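Long-range contacts in Exo-poly-alpha-D-galacturonosidase (Thermotoga maritima, PDB 3JUR), which probably hydrolyses the galacturonan chains of pectin, as an exopolygalacturonase of glycoside hydrolase family 28: residues Trp143-Phe151 with Ser232-Gly240; Leu102-Tyr111 with Leu167-Glu178. All coordinates share one frame; numbering follows the deposited sequence.

In the fold
Both contacts bring parts of the chain in or beside the long loop between strands 132-134 and 193-196 against other elements of this beta-helix enzyme. Interaction 1 sets the loop 143-151 on the turn that follows strand 224-233, a strand of the beta-helix; interaction 2 sets the end of helix 161-173 and the residues after it on the two-stranded hairpin 103-112. Each is partly buried, with one exposed residue, Thr234 and Glu178 respectively. Neither has a direct hydrogen bond: the first relies on aromatic faces over a glycine and a proline plus one water bridge, the second mainly on aliphatic branches, with a tyrosine rim at one end. They touch lightly where Asn237 packs on Glu106, their centres about 22 Å apart.

Interaction 1. Residues Trp143-Phe151 with Ser232-Gly240; sequences WPWKGKKDF and SSTGPNNDG
Trp143, in a short 3-10 segment, faces Pro236 of the type II turn Gly235-Asn238, their CA atoms 6.7 Å apart. The indole lies with one face on the turn: Gly235 CA stands 3.7 Å from the centroid of the six-membered ring, and Pro236 CD 3.6 Å from that of the five-membered ring, both CH-pi contacts. Gly235, lacking a side chain, lets its CA come down on the ring. Pro236 CD also sits over a face of Phe151, 3.8 Å from the centroid of that ring, so one methylene is wedged between two aromatic faces. Replacing Trp143 by an alanine would probably uncover Gly235 and one flank of Pro236, and leave the carbonyl of Ser211 without the indole NE1 that now bonds to it.

Lys146 runs past the proline with CG against Pro236 CB; a bend at chi2 (61°) carries its chain on to Asn237. There a water joins the two polar ends, 3.0 Å from Lys146 NZ and 2.9 Å from Asn237 OD1, an oxygen that Arg189 also binds.

Beside the indole, near CZ2, Asn238 OD1 ties the turn to the end of strand 224-233. It accepts from Ser233 OG at 2.6 Å and from Gly235 N at 2.7 Å, the two donors standing above opposite faces of the amide plane, while ND2 binds the carbonyl of Ser211. The turn runs into Asn237-Asn238-Asp239, the counterpart, by sequence likeness, of the family 28 Asn-Thr-Asp motif, and Asp239 lies close to Asp242 and Asp260, consistent with the loop packing beside the active-site cleft of a right-handed parallel beta-helix.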
loop_
_atom_site.group_PDB
_atom_site.type_symbol
_atom_site.label_atom_id
_atom_site.label_comp_id
_atom_site.label_asym_id
_atom_site.label_seq_id
_atom_site.Cartn_x
_atom_site.Cartn_y
_atom_site.Cartn_z
ATOM N N TRP D 143 8.940 47.601 -7.143
ATOM C CA TRP D 143 7.843 46.615 -7.163
ATOM C C TRP D 143 6.489 47.142 -7.664
ATOM O O TRP D 143 5.771 46.405 -8.347
ATOM C CB TRP D 143 7.665 45.915 -5.800
ATOM C CG TRP D 143 8.807 45.018 -5.376
ATOM C CD1 TRP D 143 9.854 44.598 -6.143
ATOM C CD2 TRP D 143 8.985 44.411 -4.089
ATOM N NE1 TRP D 143 10.686 43.784 -5.410
ATOM C CE2 TRP D 143 10.176 43.652 -4.146
ATOM C CE3 TRP D 143 8.251 44.434 -2.892
ATOM C CZ2 TRP D 143 10.655 42.922 -3.050
ATOM C CZ3 TRP D 143 8.731 43.715 -1.799
ATOM C CH2 TRP D 143 9.924 42.963 -1.889
ATOM N N PRO D 144 6.129 48.403 -7.333
ATOM C CA PRO D 144 4.885 48.938 -7.897
ATOM C C PRO D 144 4.794 48.843 -9.426
ATOM O O PRO D 144 3.686 48.796 -9.969
ATOM C CB PRO D 144 4.903 50.399 -7.455
ATOM C CG PRO D 144 5.637 50.375 -6.174
ATOM C CD PRO D 144 6.691 49.310 -6.311
ATOM N N TRP D 145 5.937 48.788 -10.107
ATOM C CA TRP D 145 5.956 48.710 -11.571
ATOM C C TRP D 145 5.308 47.439 -12.132
ATOM O O TRP D 145 4.882 47.422 -13.289
ATOM C CB TRP D 145 7.382 48.883 -12.106
ATOM C CG TRP D 145 7.926 50.282 -11.958
ATOM C CD1 TRP D 145 7.369 51.320 -11.251
ATOM C CD2 TRP D 145 9.152 50.787 -12.505
ATOM N NE1 TRP D 145 8.166 52.439 -11.337
ATOM C CE2 TRP D 145 9.266 52.142 -12.099
ATOM C CE3 TRP D 145 10.164 50.230 -13.301
ATOM C CZ2 TRP D 145 10.349 52.947 -12.467
ATOM C CZ3 TRP D 145 11.243 51.037 -13.667
ATOM C CH2 TRP D 145 11.325 52.378 -13.246
ATOM N N LYS D 146 5.226 46.389 -11.309
ATOM C CA LYS D 146 4.577 45.131 -11.693
ATOM C C LYS D 146 3.081 45.298 -11.992
ATOM O O LYS D 146 2.553 44.672 -12.915
ATOM C CB LYS D 146 4.803 44.058 -10.615
ATOM C CG LYS D 146 4.026 42.743 -10.815
ATOM C CD LYS D 146 4.399 42.032 -12.119
ATOM C CE LYS D 146 3.447 40.886 -12.412
ATOM N NZ LYS D 146 3.691 40.300 -13.766
ATOM N N GLY D 147 2.407 46.142 -11.212
ATOM C CA GLY D 147 0.983 46.412 -11.410
ATOM C C GLY D 147 0.067 45.709 -10.420
ATOM O O GLY D 147 -1.151 45.698 -10.604
ATOM N N LYS D 148 0.655 45.125 -9.372
ATOM C CA LYS D 148 -0.092 44.425 -8.325
ATOM C C LYS D 148 -0.229 45.270 -7.059
ATOM O O LYS D 148 0.762 45.822 -6.571
ATOM C CB LYS D 148 0.593 43.101 -7.982
ATOM C CG LYS D 148 0.242 41.957 -8.906
ATOM C CD LYS D 148 0.943 40.692 -8.449
ATOM C CE LYS D 148 0.350 39.458 -9.094
ATOM N NZ LYS D 148 1.160 38.265 -8.731
ATOM N N LYS D 149 -1.451 45.340 -6.522
ATOM C CA LYS D 149 -1.764 46.179 -5.352
ATOM C C LYS D 149 -1.069 45.737 -4.064
ATOM O O LYS D 149 -0.591 46.573 -3.296
ATOM C CB LYS D 149 -3.278 46.273 -5.119
ATOM C CG LYS D 149 -4.059 46.867 -6.284
ATOM C CD LYS D 149 -5.410 47.411 -5.841
ATOM C CE LYS D 149 -6.291 47.712 -7.044
ATOM N NZ LYS D 149 -7.618 48.277 -6.650
ATOM N N ASP D 150 -1.016 44.428 -3.826
ATOM C CA ASP D 150 -0.317 43.893 -2.651
ATOM C C ASP D 150 1.195 44.157 -2.687
ATOM O O ASP D 150 1.880 43.989 -1.673
ATOM C CB ASP D 150 -0.612 42.400 -2.451
ATOM C CG ASP D 150 -0.963 41.697 -3.743
ATOM O OD1 ASP D 150 -2.058 41.977 -4.280
ATOM O OD2 ASP D 150 -0.157 40.865 -4.219
ATOM N N PHE D 151 1.700 44.590 -3.845
ATOM C CA PHE D 151 3.106 44.970 -3.987
ATOM C C PHE D 151 3.315 46.458 -4.299
ATOM O O PHE D 151 4.297 46.845 -4.944
ATOM C CB PHE D 151 3.822 44.059 -4.992
ATOM C CG PHE D 151 3.974 42.630 -4.517
ATOM C CD1 PHE D 151 4.775 42.329 -3.415
ATOM C CD2 PHE D 151 3.308 41.594 -5.163
ATOM C CE1 PHE D 151 4.914 41.021 -2.968
ATOM C CE2 PHE D 151 3.443 40.274 -4.728
ATOM C CZ PHE D 151 4.250 39.988 -3.627
ATOM N N SER D 232 17.141 35.674 -0.443
ATOM C CA SER D 232 16.000 35.909 0.425
ATOM C C SER D 232 15.270 37.170 -0.034
ATOM O O SER D 232 15.551 38.270 0.440
ATOM C CB SER D 232 16.453 36.035 1.875
ATOM O OG SER D 232 15.349 36.288 2.717
ATOM N N SER D 233 14.343 36.994 -0.975
ATOM C CA SER D 233 13.607 38.101 -1.579
ATOM C C SER D 233 12.299 37.576 -2.146
ATOM O O SER D 233 12.296 36.749 -3.058
ATOM C CB SER D 233 14.442 38.756 -2.684
ATOM O OG SER D 233 13.963 40.050 -2.985
ATOM N N THR D 234 11.183 38.049 -1.604
ATOM C CA THR D 234 9.882 37.448 -1.912
ATOM C C THR D 234 8.901 38.361 -2.658
ATOM O O THR D 234 7.682 38.141 -2.624
ATOM C CB THR D 234 9.222 36.870 -0.644
ATOM O OG1 THR D 234 9.131 37.890 0.355
ATOM C CG2 THR D 234 10.045 35.693 -0.103
ATOM N N GLY D 235 9.437 39.362 -3.355
ATOM C CA GLY D 235 8.624 40.269 -4.169
ATOM C C GLY D 235 8.167 39.687 -5.501
ATOM O O GLY D 235 8.431 38.519 -5.795
ATOM N N PRO D 236 7.472 40.501 -6.320
ATOM C CA PRO D 236 6.931 40.000 -7.585
ATOM C C PRO D 236 8.048 39.717 -8.584
ATOM O O PRO D 236 8.918 40.566 -8.808
ATOM C CB PRO D 236 6.040 41.146 -8.069
ATOM C CG PRO D 236 6.626 42.364 -7.449
ATOM C CD PRO D 236 7.180 41.935 -6.122
ATOM N N ASN D 237 8.037 38.513 -9.145
ATOM C CA ASN D 237 9.056 38.087 -10.104
ATOM C C ASN D 237 10.459 38.039 -9.490
ATOM O O ASN D 237 11.458 38.231 -10.185
ATOM C CB ASN D 237 9.025 38.973 -11.363
ATOM C CG ASN D 237 7.638 39.077 -11.967
ATOM O OD1 ASN D 237 7.072 40.170 -12.076
ATOM N ND2 ASN D 237 7.068 37.934 -12.336
ATOM N N ASN D 238 10.522 37.782 -8.183
ATOM C CA ASN D 238 11.796 37.584 -7.497
ATOM C C ASN D 238 12.332 36.161 -7.707
ATOM O O ASN D 238 12.405 35.376 -6.762
ATOM C CB ASN D 238 11.681 37.916 -5.999
ATOM C CG ASN D 238 11.867 39.403 -5.697
ATOM O OD1 ASN D 238 11.847 39.815 -4.534
ATOM N ND2 ASN D 238 12.064 40.210 -6.736
ATOM N N ASP D 239 12.690 35.836 -8.951
ATOM C CA ASP D 239 13.353 34.576 -9.270
ATOM C C ASP D 239 14.729 34.570 -8.608
ATOM O O ASP D 239 15.396 35.607 -8.547
ATOM C CB ASP D 239 13.549 34.422 -10.784
ATOM C CG ASP D 239 12.238 34.383 -11.576
ATOM O OD1 ASP D 239 11.162 34.711 -11.035
ATOM O OD2 ASP D 239 12.300 34.024 -12.771
ATOM N N GLY D 240 15.170 33.404 -8.140
ATOM C CA GLY D 240 16.479 33.281 -7.491
ATOM C C GLY D 240 17.604 33.301 -8.507
ATOM O O GLY D 240 18.384 34.258 -8.579
HETATM O O HOH W 1 6.462 40.254 -14.882
#

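Interaction 2. Residues Leu102-Tyr111 with Leu167-Glu178; sequences LTRFEGIELY and LKEMAERGTPVE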
loop_
_atom_site.group_PDB
_atom_site.type_symbol
_atom_site.label_atom_id
_atom_site.label_comp_id
_atom_site.label_asym_id
_atom_site.label_seq_id
_atom_site.Cartn_x
_atom_site.Cartn_y
_atom_site.Cartn_z
ATOM N N LEU D 102 22.667 47.178 -22.821
ATOM C CA LEU D 102 22.188 45.924 -23.393
ATOM C C LEU D 102 21.796 44.985 -22.268
ATOM O O LEU D 102 22.610 44.667 -21.400
ATOM C CB LEU D 102 23.259 45.267 -24.271
ATOM C CG LEU D 102 22.961 43.879 -24.858
ATOM C CD1 LEU D 102 21.819 43.911 -25.878
ATOM C CD2 LEU D 102 24.218 43.309 -25.492
ATOM N N THR D 103 20.539 44.553 -22.288
ATOM C CA THR D 103 20.002 43.697 -21.238
ATOM C C THR D 103 18.829 42.866 -21.779
ATOM O O THR D 103 18.668 42.718 -23.000
ATOM C CB THR D 103 19.644 44.517 -19.941
ATOM O OG1 THR D 103 19.378 43.626 -18.846
ATOM C CG2 THR D 103 18.449 45.452 -20.155
ATOM N N ARG D 104 18.022 42.321 -20.883
ATOM C CA ARG D 104 16.948 41.435 -21.289
ATOM C C ARG D 104 15.776 41.578 -20.326
ATOM O O ARG D 104 15.978 41.757 -19.126
ATOM C CB ARG D 104 17.469 39.992 -21.321
ATOM C CG ARG D 104 16.937 39.176 -22.485
ATOM C CD ARG D 104 17.461 37.753 -22.495
ATOM N NE ARG D 104 18.480 37.565 -23.521
ATOM C CZ ARG D 104 18.676 36.434 -24.190
ATOM N NH1 ARG D 104 17.910 35.368 -23.960
ATOM N NH2 ARG D 104 19.636 36.370 -25.100
ATOM N N PHE D 105 14.554 41.532 -20.845
ATOM C CA PHE D 105 13.369 41.509 -19.986
ATOM C C PHE D 105 12.447 40.359 -20.371
ATOM O O PHE D 105 11.924 40.315 -21.484
ATOM C CB PHE D 105 12.609 42.844 -20.024
ATOM C CG PHE D 105 11.541 42.968 -18.959
ATOM C CD1 PHE D 105 11.826 43.567 -17.738
ATOM C CD2 PHE D 105 10.250 42.477 -19.180
ATOM C CE1 PHE D 105 10.848 43.689 -16.757
ATOM C CE2 PHE D 105 9.266 42.588 -18.203
ATOM C CZ PHE D 105 9.566 43.198 -16.988
ATOM N N GLU D 106 12.258 39.437 -19.434
ATOM C CA GLU D 106 11.444 38.225 -19.633
ATOM C C GLU D 106 11.661 37.573 -21.004
ATOM O O GLU D 106 10.708 37.296 -21.744
ATOM C CB GLU D 106 9.962 38.498 -19.326
ATOM C CG GLU D 106 9.718 38.806 -17.841
ATOM C CD GLU D 106 8.252 39.008 -17.481
ATOM O OE1 GLU D 106 7.494 39.592 -18.287
ATOM O OE2 GLU D 106 7.860 38.597 -16.370
ATOM N N GLY D 107 12.936 37.348 -21.326
ATOM C CA GLY D 107 13.333 36.603 -22.518
ATOM C C GLY D 107 13.500 37.385 -23.813
ATOM O O GLY D 107 13.799 36.795 -24.853
ATOM N N ILE D 108 13.308 38.701 -23.768
ATOM C CA ILE D 108 13.501 39.536 -24.964
ATOM C C ILE D 108 14.570 40.610 -24.721
ATOM O O ILE D 108 14.510 41.344 -23.728
ATOM C CB ILE D 108 12.167 40.179 -25.468
ATOM C CG1 ILE D 108 11.138 39.099 -25.835
ATOM C CG2 ILE D 108 12.420 41.092 -26.686
ATOM C CD1 ILE D 108 9.711 39.599 -25.939
ATOM N N GLU D 109 15.543 40.681 -25.631
ATOM C CA GLU D 109 16.632 41.655 -25.547
ATOM C C GLU D 109 16.146 43.079 -25.783
ATOM O O GLU D 109 15.254 43.316 -26.600
ATOM C CB GLU D 109 17.729 41.326 -26.560
ATOM C CG GLU D 109 18.496 40.049 -26.256
ATOM C CD GLU D 109 19.751 39.909 -27.097
ATOM O OE1 GLU D 109 20.737 39.312 -26.607
ATOM O OE2 GLU D 109 19.751 40.397 -28.245
ATOM N N LEU D 110 16.739 44.019 -25.056
ATOM C CA LEU D 110 16.405 45.435 -25.185
ATOM C C LEU D 110 17.501 46.308 -24.572
ATOM O O LEU D 110 18.444 45.802 -23.955
ATOM C CB LEU D 110 15.056 45.730 -24.506
ATOM C CG LEU D 110 15.013 45.906 -22.982
ATOM C CD1 LEU D 110 13.684 46.481 -22.559
ATOM C CD2 LEU D 110 15.297 44.604 -22.238
ATOM N N TYR D 111 17.373 47.617 -24.759
ATOM C CA TYR D 111 18.162 48.580 -24.002
ATOM C C TYR D 111 17.277 49.191 -22.926
ATOM O O TYR D 111 16.201 49.722 -23.212
ATOM C CB TYR D 111 18.787 49.634 -24.921
ATOM C CG TYR D 111 20.026 49.120 -25.608
ATOM C CD1 TYR D 111 21.295 49.468 -25.150
ATOM C CD2 TYR D 111 19.931 48.256 -26.698
ATOM C CE1 TYR D 111 22.443 48.981 -25.778
ATOM C CE2 TYR D 111 21.065 47.760 -27.326
ATOM C CZ TYR D 111 22.318 48.124 -26.864
ATOM O OH TYR D 111 23.440 47.629 -27.496
ATOM N N LEU D 167 7.330 45.779 -26.328
ATOM C CA LEU D 167 8.555 44.990 -26.484
ATOM C C LEU D 167 8.332 43.696 -27.280
ATOM O O LEU D 167 9.148 43.343 -28.138
ATOM C CB LEU D 167 9.185 44.691 -25.114
ATOM C CG LEU D 167 10.486 43.878 -25.059
ATOM C CD1 LEU D 167 11.630 44.594 -25.766
ATOM C CD2 LEU D 167 10.870 43.555 -23.624
ATOM N N LYS D 168 7.234 42.998 -26.994
ATOM C CA LYS D 168 6.897 41.763 -27.710
ATOM C C LYS D 168 6.632 42.040 -29.188
ATOM O O LYS D 168 7.131 41.326 -30.061
ATOM C CB LYS D 168 5.688 41.071 -27.074
ATOM C CG LYS D 168 5.978 40.422 -25.720
ATOM C CD LYS D 168 4.696 39.884 -25.091
ATOM C CE LYS D 168 4.979 39.147 -23.788
ATOM N NZ LYS D 168 3.747 39.026 -22.954
ATOM N N GLU D 169 5.860 43.091 -29.456
ATOM C CA GLU D 169 5.551 43.501 -30.829
ATOM C C GLU D 169 6.795 43.866 -31.637
ATOM O O GLU D 169 6.910 43.480 -32.798
ATOM C CB GLU D 169 4.529 44.636 -30.838
ATOM C CG GLU D 169 3.095 44.134 -30.912
ATOM C CD GLU D 169 2.082 45.112 -30.338
ATOM O OE1 GLU D 169 2.127 46.312 -30.686
ATOM O OE2 GLU D 169 1.227 44.667 -29.539
ATOM N N MET D 170 7.726 44.582 -31.008
ATOM C CA MET D 170 9.008 44.929 -31.628
ATOM C C MET D 170 9.803 43.682 -32.016
ATOM O O MET D 170 10.326 43.598 -33.124
ATOM C CB MET D 170 9.843 45.808 -30.697
ATOM C CG MET D 170 9.355 47.235 -30.563
ATOM S SD MET D 170 10.093 48.053 -29.127
ATOM C CE MET D 170 9.690 49.766 -29.497
ATOM N N ALA D 171 9.886 42.716 -31.103
ATOM C CA ALA D 171 10.596 41.470 -31.368
ATOM C C ALA D 171 9.959 40.718 -32.534
ATOM O O ALA D 171 10.667 40.222 -33.417
ATOM C CB ALA D 171 10.646 40.605 -30.123
ATOM N N GLU D 172 8.626 40.661 -32.550
ATOM C CA GLU D 172 7.889 40.058 -33.665
ATOM C C GLU D 172 8.241 40.661 -35.028
ATOM O O GLU D 172 8.412 39.919 -35.996
ATOM C CB GLU D 172 6.375 40.121 -33.438
ATOM C CG GLU D 172 5.728 38.775 -33.143
ATOM C CD GLU D 172 6.008 37.718 -34.214
ATOM O OE1 GLU D 172 6.488 36.621 -33.857
ATOM O OE2 GLU D 172 5.763 37.985 -35.408
ATOM N N ARG D 173 8.347 41.995 -35.087
ATOM C CA ARG D 173 8.698 42.723 -36.320
ATOM C C ARG D 173 10.059 42.294 -36.844
ATOM O O ARG D 173 10.239 42.085 -38.042
ATOM C CB ARG D 173 8.761 44.241 -36.087
ATOM C CG ARG D 173 7.533 44.899 -35.487
ATOM C CD ARG D 173 6.558 45.394 -36.550
ATOM N NE ARG D 173 5.433 46.126 -35.966
ATOM C CZ ARG D 173 4.460 45.575 -35.236
ATOM N NH1 ARG D 173 4.454 44.270 -34.973
ATOM N NH2 ARG D 173 3.486 46.338 -34.755
ATOM N N GLY D 174 11.014 42.170 -35.930
ATOM C CA GLY D 174 12.410 41.993 -36.287
ATOM C C GLY D 174 13.179 43.274 -36.037
ATOM O O GLY D 174 14.321 43.404 -36.476
ATOM N N THR D 175 12.546 44.222 -35.340
ATOM C CA THR D 175 13.181 45.485 -34.941
ATOM C C THR D 175 14.531 45.194 -34.279
ATOM O O THR D 175 14.581 44.476 -33.283
ATOM C CB THR D 175 12.298 46.283 -33.940
ATOM O OG1 THR D 175 10.976 46.439 -34.468
ATOM C CG2 THR D 175 12.890 47.657 -33.656
ATOM N N PRO D 176 15.628 45.738 -34.842
ATOM C CA PRO D 176 16.946 45.534 -34.238
ATOM C C PRO D 176 16.962 45.928 -32.764
ATOM O O PRO D 176 16.239 46.845 -32.363
ATOM C CB PRO D 176 17.845 46.466 -35.047
ATOM C CG PRO D 176 17.191 46.522 -36.387
ATOM C CD PRO D 176 15.717 46.509 -36.097
ATOM N N VAL D 177 17.779 45.231 -31.979
ATOM C CA VAL D 177 17.885 45.461 -30.534
ATOM C C VAL D 177 18.260 46.909 -30.203
ATOM O O VAL D 177 17.715 47.489 -29.259
ATOM C CB VAL D 177 18.895 44.483 -29.868
ATOM C CG1 VAL D 177 18.786 44.546 -28.347
ATOM C CG2 VAL D 177 18.660 43.051 -30.348
ATOM N N GLU D 178 19.171 47.482 -30.996
ATOM C CA GLU D 178 19.660 48.855 -30.815
ATOM C C GLU D 178 18.528 49.878 -30.867
ATOM O O GLU D 178 18.683 51.008 -30.405
ATOM C CB GLU D 178 20.708 49.210 -31.884
ATOM C CG GLU D 178 22.012 48.400 -31.829
ATOM C CD GLU D 178 21.875 46.965 -32.356
ATOM O OE1 GLU D 178 22.770 46.142 -32.067
ATOM O OE2 GLU D 178 20.882 46.651 -33.055
#
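The Tyr111 ring meets the Val177-Glu178 backbone with its rim: Val177 O lies near the ring plane, 3.5 Å from Tyr111 CD2, and Glu178 CA approaches CE2 obliquely. One face of the phenol carries Leu102 CA, 3.9 Å above the plane, from the corner that precedes the hairpin. Leu102 in turn reaches across with CD1, which touches Val177 CG1 at 4.0 Å. A second flat group, the carboxylate of Glu109, rests with OE2 3.6 Å from Val177 CG2. With CG1 anti to its backbone N (chi1 -169°), Val177 turns that branch to Glu109 CB and the Leu110 amide and leaves CG2 for the carboxylate.

Further along, strand 108-111 passes helix 167-173 at 9.2 Å between axes, nearly crosswise at 106°. Leu167 extends away from its own amide nitrogen (chi1 -180°) and spreads both methyls over the hairpin. CD1 meets Ile108 CG2 at 3.7 Å and Leu110 CB at 3.8 Å; CD2 faces the turn, beside Phe105 O and CB. Ile108 divides its own branches, CG2 also packing on Ala171 CB, one helical turn after Leu167, at 3.9 Å, and CD1 lying across Lys168 CG. The helix then closes in a Schellman motif at Gly174, and the chain returns to bring Val177 onto the strand.

Glu109 is the polar exception in this buried patch. Its OE1 bonds to Tyr196 and is weakly paired with Arg104, while OE2 makes a salt bridge with Arg275 of helix 270-276, so its probable negative charge is compensated by residues outside the helix segment. The direct contact between the two segments is mainly aliphatic packing plus the Tyr111 rim, without any hydrogen bond, while Arg180 links their backbones from outside by binding both Glu109 O and Thr175 O.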